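Local coordinates for protein glycerol dehydrogenase (Bacillus coagulans, PDB 6CSJ) that probably oxidises glycerol and related polyols with NAD+, and in this double mutant has acquired a D-lactate dehydrogenase activity, at residues Q13-L18 with M152-I157; A32-D37 with Y59-F64; T96-K101 with L127-K132; L173-E178 with K204-T209. The protein carries 2 engineered substitutions. All coordinates share one frame; numbering follows the deposited sequence.

Contact 1 (Q13-L18 with M152-I157)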
loop_
_atom_site.group_PDB
_atom_site.type_symbol
_atom_site.label_atom_id
_atom_site.label_comp_id
_atom_site.label_asym_id
_atom_site.label_seq_id
_atom_site.Cartn_x
_atom_site.Cartn_y
_atom_site.Cartn_z
ATOM N N GLN A 13 -6.716 -13.375 7.691
ATOM C CA GLN A 13 -5.536 -13.002 8.469
ATOM C C GLN A 13 -5.356 -13.893 9.692
ATOM O O GLN A 13 -6.317 -14.189 10.404
ATOM C CB GLN A 13 -5.641 -11.532 8.899
ATOM C CG GLN A 13 -4.456 -11.024 9.714
ATOM C CD GLN A 13 -4.601 -9.581 10.137
ATOM O OE1 GLN A 13 -5.103 -8.752 9.388
ATOM N NE2 GLN A 13 -4.151 -9.272 11.344
ATOM N N GLY A 14 -4.112 -14.274 9.947
ATOM C CA GLY A 14 -3.772 -15.117 11.078
ATOM C C GLY A 14 -2.351 -15.650 10.974
ATOM O O GLY A 14 -1.745 -15.594 9.901
ATOM N N PRO A 15 -1.804 -16.161 12.090
ATOM C CA PRO A 15 -0.455 -16.738 12.031
ATOM C C PRO A 15 -0.449 -18.084 11.299
ATOM O O PRO A 15 -1.393 -18.883 11.460
ATOM C CB PRO A 15 -0.055 -16.887 13.509
ATOM C CG PRO A 15 -1.328 -16.941 14.260
ATOM C CD PRO A 15 -2.430 -16.341 13.415
ATOM N N ASP A 16 0.570 -18.294 10.458
ATOM C CA ASP A 16 0.776 -19.559 9.734
ATOM C C ASP A 16 -0.344 -19.900 8.716
ATOM O O ASP A 16 -0.590 -21.070 8.412
ATOM C CB ASP A 16 0.994 -20.696 10.758
ATOM C CG ASP A 16 1.922 -21.804 10.254
ATOM O OD1 ASP A 16 2.587 -21.678 9.193
ATOM O OD2 ASP A 16 1.979 -22.833 10.954
ATOM N N GLU A 17 -0.994 -18.868 8.187
ATOM C CA GLU A 17 -2.035 -18.996 7.144
ATOM C C GLU A 17 -1.568 -19.674 5.839
ATOM O O GLU A 17 -2.362 -20.363 5.185
ATOM C CB GLU A 17 -2.615 -17.609 6.811
ATOM C CG GLU A 17 -4.094 -17.340 7.054
ATOM C CD GLU A 17 -4.787 -18.243 8.036
ATOM O OE1 GLU A 17 -5.387 -19.243 7.577
ATOM O OE2 GLU A 17 -4.778 -17.948 9.246
ATOM N N LEU A 18 -0.305 -19.492 5.456
ATOM C CA LEU A 18 0.243 -20.155 4.257
ATOM C C LEU A 18 0.240 -21.687 4.372
ATOM O O LEU A 18 0.188 -22.374 3.350
ATOM C CB LEU A 18 1.660 -19.657 3.929
ATOM C CG LEU A 18 1.781 -18.221 3.396
ATOM C CD1 LEU A 18 3.231 -17.852 3.144
ATOM C CD2 LEU A 18 0.959 -18.002 2.137
ATOM N N MET A 152 -3.118 -12.844 4.777
ATOM C CA MET A 152 -2.040 -12.261 5.579
ATOM C C MET A 152 -1.538 -13.281 6.615
ATOM O O MET A 152 -2.197 -13.534 7.633
ATOM C CB MET A 152 -2.519 -10.982 6.294
ATOM C CG MET A 152 -3.171 -9.932 5.409
ATOM S SD MET A 152 -2.189 -9.396 3.992
ATOM C CE MET A 152 -0.969 -8.326 4.756
ATOM N N ASP A 153 -0.378 -13.873 6.336
ATOM C CA ASP A 153 0.287 -14.777 7.272
ATOM C C ASP A 153 1.113 -13.912 8.202
ATOM O O ASP A 153 2.215 -13.479 7.851
ATOM C CB ASP A 153 1.168 -15.788 6.529
ATOM C CG ASP A 153 1.651 -16.936 7.421
ATOM O OD1 ASP A 153 2.035 -16.700 8.589
ATOM O OD2 ASP A 153 1.638 -18.084 6.935
ATOM N N THR A 154 0.571 -13.647 9.386
ATOM C CA THR A 154 1.173 -12.685 10.304
ATOM C C THR A 154 2.510 -13.165 10.862
ATOM O O THR A 154 3.361 -12.346 11.203
ATOM C CB THR A 154 0.212 -12.339 11.448
ATOM O OG1 THR A 154 -0.183 -13.527 12.128
ATOM C CG2 THR A 154 -1.017 -11.670 10.887
ATOM N N LYS A 155 2.699 -14.484 10.930
ATOM C CA LYS A 155 3.965 -15.066 11.360
ATOM C C LYS A 155 5.058 -14.792 10.338
ATOM O O LYS A 155 6.146 -14.365 10.695
ATOM C CB LYS A 155 3.818 -16.578 11.575
ATOM C CG LYS A 155 5.005 -17.239 12.255
ATOM C CD LYS A 155 5.017 -18.752 12.022
ATOM C CE LYS A 155 6.030 -19.431 12.920
ATOM N NZ LYS A 155 5.705 -20.871 13.107
ATOM N N VAL A 156 4.765 -15.028 9.062
ATOM C CA VAL A 156 5.712 -14.707 7.992
ATOM C C VAL A 156 5.981 -13.201 7.948
ATOM O O VAL A 156 7.139 -12.796 7.866
ATOM C CB VAL A 156 5.230 -15.225 6.619
ATOM C CG1 VAL A 156 6.114 -14.699 5.488
ATOM C CG2 VAL A 156 5.196 -16.749 6.616
ATOM N N ILE A 157 4.923 -12.392 8.043
ATOM C CA ILE A 157 5.043 -10.925 7.975
ATOM C C ILE A 157 5.909 -10.346 9.097
ATOM O O ILE A 157 6.706 -9.428 8.858
ATOM C CB ILE A 157 3.655 -10.234 7.948
ATOM C CG1 ILE A 157 2.947 -10.537 6.620
ATOM C CG2 ILE A 157 3.761 -8.717 8.148
ATOM C CD1 ILE A 157 1.446 -10.414 6.691
#
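Asp153 OD1 is gripped by three backbone amides. Asp16 N reaches Asp153 OD1 across the contact at 2.9 Å. Val156 N, from the helix that starts just after Asp153, meets Asp153 OD1 at 3.2 Å from the opposite face of the carboxylate. Lys155 N adds a weak bond. The other oxygen serves segment 13-18 as well: Asp153 OD2 takes a straight bond from Leu18 N at 2.8 Å, on its anti side, tilted out of the carboxylate plane. Asp153 CG lies anti to the backbone N (chi1 -168°), which carries the carboxylate over to the Gly14 to Glu17 type II turn. One side chain thus N-caps helix 154-158 and pins the turn. The acid group is buried, and these amides satisfy it; they would probably favour its charged form.

Both segments start on the parallel sheet of the N-terminal, Rossmann-like domain, where 10-14 is an edge strand beside 149-153. Gly14 N bonds to Met152 O at 3.1 Å, and Thr154 N returns to Gly14 O from above the carbonyl plane. Gln13 CG lies 3.7 Å from Thr154 CG2 and crosses that side chain at about a right angle. The polar ends of Gln13 and Thr154 both turn to Glu231 of helix 228-248. At the far side Leu18 CD1 meets Val156 CG2 at 4.1 Å, near Leu43 and Val44 of helix 38-51.

Contact 2 (A32-D37 with Y59-F64)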
loop_
_atom_site.group_PDB
_atom_site.type_symbol
_atom_site.label_atom_id
_atom_site.label_comp_id
_atom_site.label_asym_id
_atom_site.label_seq_id
_atom_site.Cartn_x
_atom_site.Cartn_y
_atom_site.Cartn_z
ATOM N N ALA A 32 -3.643 -24.785 -8.725
ATOM C CA ALA A 32 -3.079 -23.476 -8.409
ATOM C C ALA A 32 -1.743 -23.243 -9.105
ATOM O O ALA A 32 -0.923 -24.153 -9.228
ATOM C CB ALA A 32 -2.907 -23.324 -6.909
ATOM N N PHE A 33 -1.542 -22.008 -9.563
ATOM C CA PHE A 33 -0.282 -21.554 -10.134
ATOM C C PHE A 33 0.288 -20.514 -9.157
ATOM O O PHE A 33 -0.249 -19.419 -9.032
ATOM C CB PHE A 33 -0.544 -20.960 -11.527
ATOM C CG PHE A 33 0.694 -20.521 -12.255
ATOM C CD1 PHE A 33 1.523 -21.452 -12.860
ATOM C CD2 PHE A 33 1.014 -19.168 -12.369
ATOM C CE1 PHE A 33 2.663 -21.051 -13.550
ATOM C CE2 PHE A 33 2.150 -18.761 -13.057
ATOM C CZ PHE A 33 2.978 -19.701 -13.643
ATOM N N ILE A 34 1.372 -20.871 -8.473
ATOM C CA ILE A 34 1.863 -20.118 -7.326
ATOM C C ILE A 34 3.159 -19.384 -7.680
ATOM O O ILE A 34 4.214 -20.005 -7.808
ATOM C CB ILE A 34 2.030 -21.056 -6.096
ATOM C CG1 ILE A 34 0.675 -21.690 -5.739
ATOM C CG2 ILE A 34 2.609 -20.296 -4.909
ATOM C CD1 ILE A 34 0.702 -22.700 -4.622
ATOM N N ILE A 35 3.062 -18.062 -7.828
ATOM C CA ILE A 35 4.167 -17.219 -8.270
ATOM C C ILE A 35 4.911 -16.667 -7.052
ATOM O O ILE A 35 4.295 -16.128 -6.146
ATOM C CB ILE A 35 3.650 -16.046 -9.137
ATOM C CG1 ILE A 35 2.867 -16.569 -10.343
ATOM C CG2 ILE A 35 4.794 -15.167 -9.624
ATOM C CD1 ILE A 35 2.020 -15.506 -11.025
ATOM N N ALA A 36 6.236 -16.791 -7.062
ATOM C CA ALA A 36 7.096 -16.248 -6.014
ATOM C C ALA A 36 8.529 -16.085 -6.524
ATOM O O ALA A 36 8.996 -16.893 -7.337
ATOM C CB ALA A 36 7.077 -17.149 -4.795
ATOM N N ASP A 37 9.228 -15.046 -6.057
ATOM C CA ASP A 37 10.626 -14.845 -6.445
ATOM C C ASP A 37 11.572 -15.825 -5.732
ATOM O O ASP A 37 11.127 -16.648 -4.923
ATOM C CB ASP A 37 11.057 -13.368 -6.261
ATOM C CG ASP A 37 11.143 -12.922 -4.806
ATOM O OD1 ASP A 37 11.155 -13.749 -3.878
ATOM O OD2 ASP A 37 11.249 -11.712 -4.596
ATOM N N TYR A 59 -1.272 -28.105 -7.352
ATOM C CA TYR A 59 -0.503 -26.882 -7.456
ATOM C C TYR A 59 0.803 -27.071 -8.242
ATOM O O TYR A 59 1.284 -28.191 -8.383
ATOM C CB TYR A 59 -0.155 -26.355 -6.062
ATOM C CG TYR A 59 1.095 -26.979 -5.472
ATOM C CD1 TYR A 59 1.082 -28.294 -4.998
ATOM C CD2 TYR A 59 2.288 -26.262 -5.400
ATOM C CE1 TYR A 59 2.226 -28.869 -4.456
ATOM C CE2 TYR A 59 3.441 -26.838 -4.880
ATOM C CZ TYR A 59 3.402 -28.139 -4.413
ATOM O OH TYR A 59 4.533 -28.719 -3.912
ATOM N N GLN A 60 1.363 -25.965 -8.729
ATOM C CA GLN A 60 2.750 -25.908 -9.172
ATOM C C GLN A 60 3.326 -24.542 -8.835
ATOM O O GLN A 60 2.640 -23.528 -8.960
ATOM C CB GLN A 60 2.866 -26.124 -10.676
ATOM C CG GLN A 60 2.887 -27.585 -11.117
ATOM C CD GLN A 60 3.365 -27.751 -12.548
ATOM O OE1 GLN A 60 2.574 -28.053 -13.450
ATOM N NE2 GLN A 60 4.663 -27.534 -12.768
ATOM N N MET A 61 4.591 -24.531 -8.416
ATOM C CA MET A 61 5.336 -23.310 -8.157
ATOM C C MET A 61 5.893 -22.791 -9.453
ATOM O O MET A 61 6.181 -23.571 -10.351
ATOM C CB MET A 61 6.504 -23.573 -7.201
ATOM C CG MET A 61 6.115 -24.127 -5.840
ATOM S SD MET A 61 5.208 -22.935 -4.832
ATOM C CE MET A 61 6.452 -21.693 -4.462
ATOM N N ALA A 62 6.041 -21.475 -9.542
ATOM C CA ALA A 62 6.666 -20.828 -10.684
ATOM C C ALA A 62 7.570 -19.733 -10.164
ATOM O O ALA A 62 7.155 -18.942 -9.320
ATOM C CB ALA A 62 5.608 -20.252 -11.604
ATOM N N LEU A 63 8.803 -19.699 -10.662
ATOM C CA LEU A 63 9.791 -18.711 -10.248
ATOM C C LEU A 63 9.528 -17.375 -10.955
ATOM O O LEU A 63 9.508 -17.304 -12.179
ATOM C CB LEU A 63 11.211 -19.205 -10.537
ATOM C CG LEU A 63 12.375 -18.300 -10.112
ATOM C CD1 LEU A 63 12.418 -18.171 -8.607
ATOM C CD2 LEU A 63 13.708 -18.810 -10.647
ATOM N N PHE A 64 9.338 -16.326 -10.160
ATOM C CA PHE A 64 9.139 -14.950 -10.643
ATOM C C PHE A 64 10.502 -14.284 -10.822
ATOM O O PHE A 64 11.355 -14.380 -9.948
ATOM C CB PHE A 64 8.283 -14.191 -9.614
ATOM C CG PHE A 64 8.045 -12.736 -9.925
ATOM C CD1 PHE A 64 7.494 -12.340 -11.135
ATOM C CD2 PHE A 64 8.329 -11.756 -8.969
ATOM C CE1 PHE A 64 7.256 -10.990 -11.403
ATOM C CE2 PHE A 64 8.097 -10.411 -9.233
ATOM C CZ PHE A 64 7.566 -10.028 -10.449
#
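Phe33 and Ala62 meet across two neighbouring parallel strands, 32-36 and 59-63. The two strands and helix 38-51 form one beta-alpha-beta unit of the Rossmann-like domain. Strand 59-63 is one of the two outer strands of the main sheet within this chain. On the face that bears Phe33, Ile35 and Ala62, the Phe33 ring reaches obliquely across to its neighbour. Phe33 CZ lies 3.4 Å from Ala62 CB. With CG anti to the backbone N (chi1 -177°), the ring extends toward the next strand. Leu76 and Met79 of helix 70-82 also pack on it.

On the other face Ile34 lies between two side chains of the edge strand. Its CG2 branch meets Met61 SD at 3.7 Å. Its CD1 end runs obliquely to the Tyr59 ring, with Ile34 CD1 at 4.0 Å from Tyr59 CD2. Met61 is bent at chi2 and chi3, and its CG sits in plane at the edge of the Tyr59 ring. Val48 of helix 38-51 touches both Ile34 and Met61, and Tyr52 stacks on Tyr59.

Five backbone hydrogen bonds hold the strands in register, from Gln60 N to Ala32 O at one end to Phe64 N to Ala36 O at the other. Near this end, Ile35 CG2 lies against Phe64 CB at 3.6 Å, and Asp37 CB stands at the edge of the Phe64 ring, 4.2 Å from Phe64 CD2.

Contact 3 (T96-K101 with L127-K132)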
loop_
_atom_site.group_PDB
_atom_site.type_symbol
_atom_site.label_atom_id
_atom_site.label_comp_id
_atom_site.label_asym_id
_atom_site.label_seq_id
_atom_site.Cartn_x
_atom_site.Cartn_y
_atom_site.Cartn_z
ATOM N N THR A 96 5.459 -8.852 -7.105
ATOM C CA THR A 96 4.929 -10.219 -7.228
ATOM C C THR A 96 3.401 -10.255 -7.187
ATOM O O THR A 96 2.771 -10.929 -7.998
ATOM C CB THR A 96 5.466 -11.150 -6.119
ATOM O OG1 THR A 96 6.904 -11.137 -6.112
ATOM C CG2 THR A 96 4.985 -12.574 -6.326
ATOM N N LEU A 97 2.812 -9.534 -6.246
ATOM C CA LEU A 97 1.353 -9.535 -6.064
ATOM C C LEU A 97 0.663 -8.957 -7.287
ATOM O O LEU A 97 -0.300 -9.523 -7.782
ATOM C CB LEU A 97 0.945 -8.740 -4.805
ATOM C CG LEU A 97 1.537 -9.196 -3.460
ATOM C CD1 LEU A 97 0.980 -8.381 -2.313
ATOM C CD2 LEU A 97 1.311 -10.684 -3.219
ATOM N N ASP A 98 1.185 -7.842 -7.787
ATOM C CA ASP A 98 0.646 -7.207 -9.000
ATOM C C ASP A 98 0.768 -8.098 -10.240
ATOM O O ASP A 98 -0.144 -8.131 -11.081
ATOM C CB ASP A 98 1.314 -5.836 -9.239
ATOM C CG ASP A 98 0.879 -4.768 -8.211
ATOM O OD1 ASP A 98 0.057 -5.063 -7.311
ATOM O OD2 ASP A 98 1.364 -3.623 -8.330
ATOM N N THR A 99 1.877 -8.827 -10.341
ATOM C CA THR A 99 2.077 -9.792 -11.426
ATOM C C THR A 99 0.993 -10.871 -11.388
ATOM O O THR A 99 0.401 -11.192 -12.416
ATOM C CB THR A 99 3.497 -10.409 -11.361
ATOM O OG1 THR A 99 4.468 -9.373 -11.507
ATOM C CG2 THR A 99 3.715 -11.449 -12.435
ATOM N N ALA A 100 0.723 -11.402 -10.200
ATOM C CA ALA A 100 -0.344 -12.388 -10.027
ATOM C C ALA A 100 -1.725 -11.832 -10.410
ATOM O O ALA A 100 -2.529 -12.532 -11.019
ATOM C CB ALA A 100 -0.360 -12.906 -8.600
ATOM N N LYS A 101 -2.005 -10.586 -10.055
ATOM C CA LYS A 101 -3.295 -9.967 -10.389
ATOM C C LYS A 101 -3.450 -9.822 -11.905
ATOM O O LYS A 101 -4.509 -10.130 -12.460
ATOM C CB LYS A 101 -3.449 -8.593 -9.732
ATOM C CG LYS A 101 -3.451 -8.556 -8.208
ATOM C CD LYS A 101 -3.707 -7.151 -7.697
ATOM C CE LYS A 101 -2.888 -6.829 -6.463
ATOM N NZ LYS A 101 -3.036 -5.395 -6.053
ATOM N N LEU A 127 -5.533 -3.075 -9.048
ATOM C CA LEU A 127 -4.493 -2.282 -9.702
ATOM C C LEU A 127 -3.183 -3.049 -9.758
ATOM O O LEU A 127 -2.733 -3.567 -8.746
ATOM C CB LEU A 127 -4.284 -0.967 -8.940
ATOM C CG LEU A 127 -3.250 0.038 -9.472
ATOM C CD1 LEU A 127 -3.558 0.431 -10.908
ATOM C CD2 LEU A 127 -3.175 1.247 -8.551
ATOM N N SER A 128 -2.582 -3.105 -10.943
ATOM C CA SER A 128 -1.220 -3.607 -11.108
ATOM C C SER A 128 -0.353 -2.483 -11.656
ATOM O O SER A 128 -0.704 -1.869 -12.659
ATOM C CB SER A 128 -1.186 -4.803 -12.066
ATOM O OG SER A 128 -2.026 -5.843 -11.618
ATOM N N VAL A 129 0.764 -2.210 -10.998
ATOM C CA VAL A 129 1.704 -1.212 -11.493
ATOM C C VAL A 129 2.689 -1.966 -12.373
ATOM O O VAL A 129 3.400 -2.847 -11.891
ATOM C CB VAL A 129 2.424 -0.465 -10.346
ATOM C CG1 VAL A 129 3.315 0.634 -10.908
ATOM C CG2 VAL A 129 1.413 0.126 -9.366
ATOM N N ILE A 130 2.697 -1.634 -13.664
ATOM C CA ILE A 130 3.530 -2.304 -14.663
ATOM C C ILE A 130 4.777 -1.477 -14.949
ATOM O O ILE A 130 4.695 -0.261 -15.109
ATOM C CB ILE A 130 2.760 -2.513 -15.991
ATOM C CG1 ILE A 130 1.367 -3.150 -15.762
ATOM C CG2 ILE A 130 3.613 -3.291 -16.997
ATOM C CD1 ILE A 130 1.392 -4.557 -15.208
ATOM N N TYR A 131 5.923 -2.152 -15.009
ATOM C CA TYR A 131 7.216 -1.533 -15.305
ATOM C C TYR A 131 7.788 -2.114 -16.589
ATOM O O TYR A 131 7.441 -3.222 -16.986
ATOM C CB TYR A 131 8.192 -1.792 -14.156
ATOM C CG TYR A 131 7.738 -1.202 -12.844
ATOM C CD1 TYR A 131 6.789 -1.859 -12.050
ATOM C CD2 TYR A 131 8.230 0.025 -12.402
ATOM C CE1 TYR A 131 6.354 -1.310 -10.859
ATOM C CE2 TYR A 131 7.797 0.582 -11.205
ATOM C CZ TYR A 131 6.866 -0.086 -10.447
ATOM O OH TYR A 131 6.450 0.465 -9.273
ATOM N N LYS A 132 8.660 -1.359 -17.244
ATOM C CA LYS A 132 9.516 -1.901 -18.303
ATOM C C LYS A 132 10.512 -2.870 -17.664
ATOM O O LYS A 132 10.742 -2.819 -16.455
ATOM C CB LYS A 132 10.276 -0.784 -19.017
ATOM C CG LYS A 132 9.429 0.175 -19.830
ATOM C CD LYS A 132 10.286 1.246 -20.500
ATOM C CE LYS A 132 9.739 1.690 -21.883
ATOM N NZ LYS A 132 8.308 2.137 -21.929
HETATM O O HOH W 1 3.834 -3.743 -9.147
#
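The helix that begins within the glycine-rich sequence GGGK, 94-106, meets strand 127-131, the first strand of a beta hairpin, through Asp98, at Ser128 and Val129. In relatives of this iron-containing alcohol dehydrogenase family the glycine-rich turn lies at the NAD diphosphate. The helix and strand segments cross at 110° between their directions.

Val129 N gives Asp98 OD2 an almost perfectly straight bond of 3.1 Å. It comes from above the carboxylate plane. A water also donates to this oxygen, at 2.6 Å from Asp98 OD2, and passes on to Val129 O. The amide and the carbonyl of Val129 are therefore both tied to one carboxylate oxygen, the amide directly and the carbonyl through the water. Asp98 CG is anti to the carbonyl carbon (chi1 -71°), which brings the carboxylate to the strand. Ser128 OG donates to the backbone Asp98 O at 3.0 Å.

Lys101 lies one helical turn further on. Lys101 NZ donates to Leu127 O at 3.3 Å and makes a salt bridge to Asp98 OD1 whose hydrogen bond is weak. The strongest partner of this ammonium is Ser125 O, in the loop before the strand. Replacing Asp98 by an alanine would probably leave Val129 N without its acceptor, the water with only Val129 O of its two, and Lys101 without its carboxylate mate.

The hairpin partner, strand 137-142, packs on Leu127 and Val129 through Tyr140, Met142 and Phe137. Leu97 of the helix turns instead to Val113 and Pro115 of strand 111-115, while Ile130 touches helix 70-82. The helix thus lies between the hairpin and the main parallel sheet.

Contact 4 (L173-E178 with K204-T209)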
loop_
_atom_site.group_PDB
_atom_site.type_symbol
_atom_site.label_atom_id
_atom_site.label_comp_id
_atom_site.label_asym_id
_atom_site.label_seq_id
_atom_site.Cartn_x
_atom_site.Cartn_y
_atom_site.Cartn_z
ATOM N N LEU A 173 -1.614 6.162 7.531
ATOM C CA LEU A 173 -1.855 7.446 8.191
ATOM C C LEU A 173 -2.597 8.450 7.301
ATOM O O LEU A 173 -3.424 9.220 7.788
ATOM C CB LEU A 173 -0.518 8.036 8.647
ATOM C CG LEU A 173 -0.510 9.047 9.778
ATOM C CD1 LEU A 173 -1.148 8.480 11.045
ATOM C CD2 LEU A 173 0.935 9.478 10.041
ATOM N N ALA A 174 -2.313 8.421 5.998
ATOM C CA ALA A 174 -2.953 9.317 5.043
ATOM C C ALA A 174 -4.422 9.023 4.790
ATOM O O ALA A 174 -5.165 9.929 4.410
ATOM C CB ALA A 174 -2.212 9.274 3.716
ATOM N N THR A 175 -4.848 7.778 5.004
ATOM C CA THR A 175 -6.131 7.304 4.477
ATOM C C THR A 175 -7.349 8.109 4.906
ATOM O O THR A 175 -8.160 8.472 4.058
ATOM C CB THR A 175 -6.373 5.822 4.819
ATOM O OG1 THR A 175 -5.243 5.038 4.406
ATOM C CG2 THR A 175 -7.650 5.310 4.127
ATOM N N TYR A 176 -7.487 8.378 6.205
ATOM C CA TYR A 176 -8.633 9.148 6.704
ATOM C C TYR A 176 -8.669 10.579 6.153
ATOM O O TYR A 176 -9.729 11.063 5.746
ATOM C CB TYR A 176 -8.655 9.199 8.237
ATOM C CG TYR A 176 -9.797 10.047 8.774
ATOM C CD1 TYR A 176 -11.122 9.749 8.443
ATOM C CD2 TYR A 176 -9.556 11.165 9.582
ATOM C CE1 TYR A 176 -12.166 10.519 8.915
ATOM C CE2 TYR A 176 -10.605 11.943 10.058
ATOM C CZ TYR A 176 -11.904 11.608 9.720
ATOM O OH TYR A 176 -12.946 12.371 10.181
ATOM N N PHE A 177 -7.514 11.242 6.138
ATOM C CA PHE A 177 -7.440 12.638 5.733
ATOM C C PHE A 177 -7.759 12.816 4.245
ATOM O O PHE A 177 -8.469 13.767 3.857
ATOM C CB PHE A 177 -6.069 13.223 6.091
ATOM C CG PHE A 177 -5.763 13.165 7.560
ATOM C CD1 PHE A 177 -6.524 13.899 8.474
ATOM C CD2 PHE A 177 -4.747 12.345 8.044
ATOM C CE1 PHE A 177 -6.272 13.827 9.847
ATOM C CE2 PHE A 177 -4.483 12.283 9.413
ATOM C CZ PHE A 177 -5.235 13.039 10.313
ATOM N N GLU A 178 -7.258 11.885 3.430
ATOM C CA GLU A 178 -7.509 11.884 1.986
ATOM C C GLU A 178 -8.957 11.554 1.670
ATOM O O GLU A 178 -9.562 12.198 0.806
ATOM C CB GLU A 178 -6.557 10.928 1.261
ATOM C CG GLU A 178 -5.101 11.360 1.385
ATOM C CD GLU A 178 -4.179 10.707 0.376
ATOM O OE1 GLU A 178 -3.906 9.486 0.478
ATOM O OE2 GLU A 178 -3.710 11.442 -0.517
ATOM N N LYS A 204 -11.530 6.033 8.904
ATOM C CA LYS A 204 -11.453 6.624 10.252
ATOM C C LYS A 204 -10.907 5.595 11.263
ATOM O O LYS A 204 -9.995 5.897 12.046
ATOM C CB LYS A 204 -12.843 7.184 10.653
ATOM C CG LYS A 204 -13.033 7.737 12.063
ATOM C CD LYS A 204 -12.086 8.865 12.405
ATOM C CE LYS A 204 -12.264 9.359 13.835
ATOM N NZ LYS A 204 -11.025 10.069 14.277
ATOM N N LEU A 205 -11.439 4.375 11.224
ATOM C CA LEU A 205 -10.919 3.297 12.074
ATOM C C LEU A 205 -9.439 3.021 11.789
ATOM O O LEU A 205 -8.681 2.731 12.710
ATOM C CB LEU A 205 -11.735 2.021 11.905
ATOM C CG LEU A 205 -11.324 0.820 12.767
ATOM C CD1 LEU A 205 -11.561 1.068 14.255
ATOM C CD2 LEU A 205 -12.072 -0.416 12.287
ATOM N N CYS A 206 -9.045 3.115 10.520
ATOM C CA CYS A 206 -7.651 2.950 10.133
ATOM C C CYS A 206 -6.765 3.928 10.900
ATOM O O CYS A 206 -5.835 3.503 11.579
ATOM C CB CYS A 206 -7.467 3.118 8.613
ATOM S SG CYS A 206 -5.748 2.956 8.059
ATOM N N TYR A 207 -7.090 5.221 10.815
ATOM C CA TYR A 207 -6.350 6.280 11.519
ATOM C C TYR A 207 -6.301 6.055 13.035
ATOM O O TYR A 207 -5.228 6.077 13.636
ATOM C CB TYR A 207 -6.953 7.676 11.230
ATOM C CG TYR A 207 -6.243 8.783 11.987
ATOM C CD1 TYR A 207 -4.962 9.203 11.612
ATOM C CD2 TYR A 207 -6.818 9.361 13.120
ATOM C CE1 TYR A 207 -4.299 10.191 12.314
ATOM C CE2 TYR A 207 -6.154 10.357 13.838
ATOM C CZ TYR A 207 -4.900 10.764 13.435
ATOM O OH TYR A 207 -4.252 11.730 14.152
ATOM N N ASP A 208 -7.466 5.851 13.633
ATOM C CA ASP A 208 -7.577 5.596 15.072
ATOM C C ASP A 208 -6.729 4.409 15.532
ATOM O O ASP A 208 -6.126 4.466 16.608
ATOM C CB ASP A 208 -9.031 5.334 15.471
ATOM C CG ASP A 208 -9.915 6.565 15.354
ATOM O OD1 ASP A 208 -9.399 7.680 15.199
ATOM O OD2 ASP A 208 -11.152 6.407 15.417
ATOM N N THR A 209 -6.699 3.350 14.724
ATOM C CA THR A 209 -5.907 2.157 15.027
ATOM C C THR A 209 -4.402 2.463 14.993
ATOM O O THR A 209 -3.666 1.983 15.845
ATOM C CB THR A 209 -6.240 0.975 14.073
ATOM O OG1 THR A 209 -7.647 0.696 14.110
ATOM C CG2 THR A 209 -5.489 -0.278 14.464
#
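Tyr207 and Phe177 form the tight side of a helix-to-helix contact in the all-helical C-terminal domain, where helix 175-185 and the residues just before it pack against helix 197-221. The edge of the Phe177 ring is turned to the face of Tyr207, a T-shaped pair with centroids 5.0 Å apart and planes at 71°. Phe177 CE2 comes to 3.6 Å from Tyr207 CE1. Leu173 CD1 approaches the same ring obliquely, at 3.8 Å from Tyr207 CE1. Tyr207 CG is anti to the backbone N (chi1 178°), which sends the ring across to the other helix. Its hydroxyl continues to Glu295 of helix 290-303, a bond that would hold the ring in place. Thr175 and Cys206 are buried beside this cluster. Thr175 OG1 bonds to Ser241 of helix 228-248.

The other, solvent side is partly exposed. Here Tyr176 and Lys204 lie side by side, pointing the same way. The lysine is bent at chi2, and its CD lies over one face of the ring, offset toward the rim. An alanine in place of Tyr176 is likely to open a gap over Lys204 CA and CB and leave the Lys204 chain without the ring it rests on. The ammonium is far from the ring, weakly drawn at most; Lys204 NZ bonds to Asp208 OD1 at 3.0 Å, on that oxygen's syn lone pair. The CH-pi contact is closer: Lys204 CD sits 3.9 Å from the centroid of the Tyr176 ring.

From the N terminus, contact 1 opens first, on the edge strand 10-14, and closes at 152-157. Its loop holds most of the N-terminal domain. Contacts 2 and 3 nest inside it, one after the other, and no contacts cross. Contact 2 closes a short loop between strands 32-36 and 59-63, so contacts 1 and 2 hold the two outer edges of the same parallel sheet. Contact 3 then joins helix 94-106 to the hairpin. It touches contact 2 directly, where Phe64 packs on Thr96 and Thr99. Contact 4 follows in series and closes in the helical C-terminal domain, its centre about 34 Å from that of contact 2.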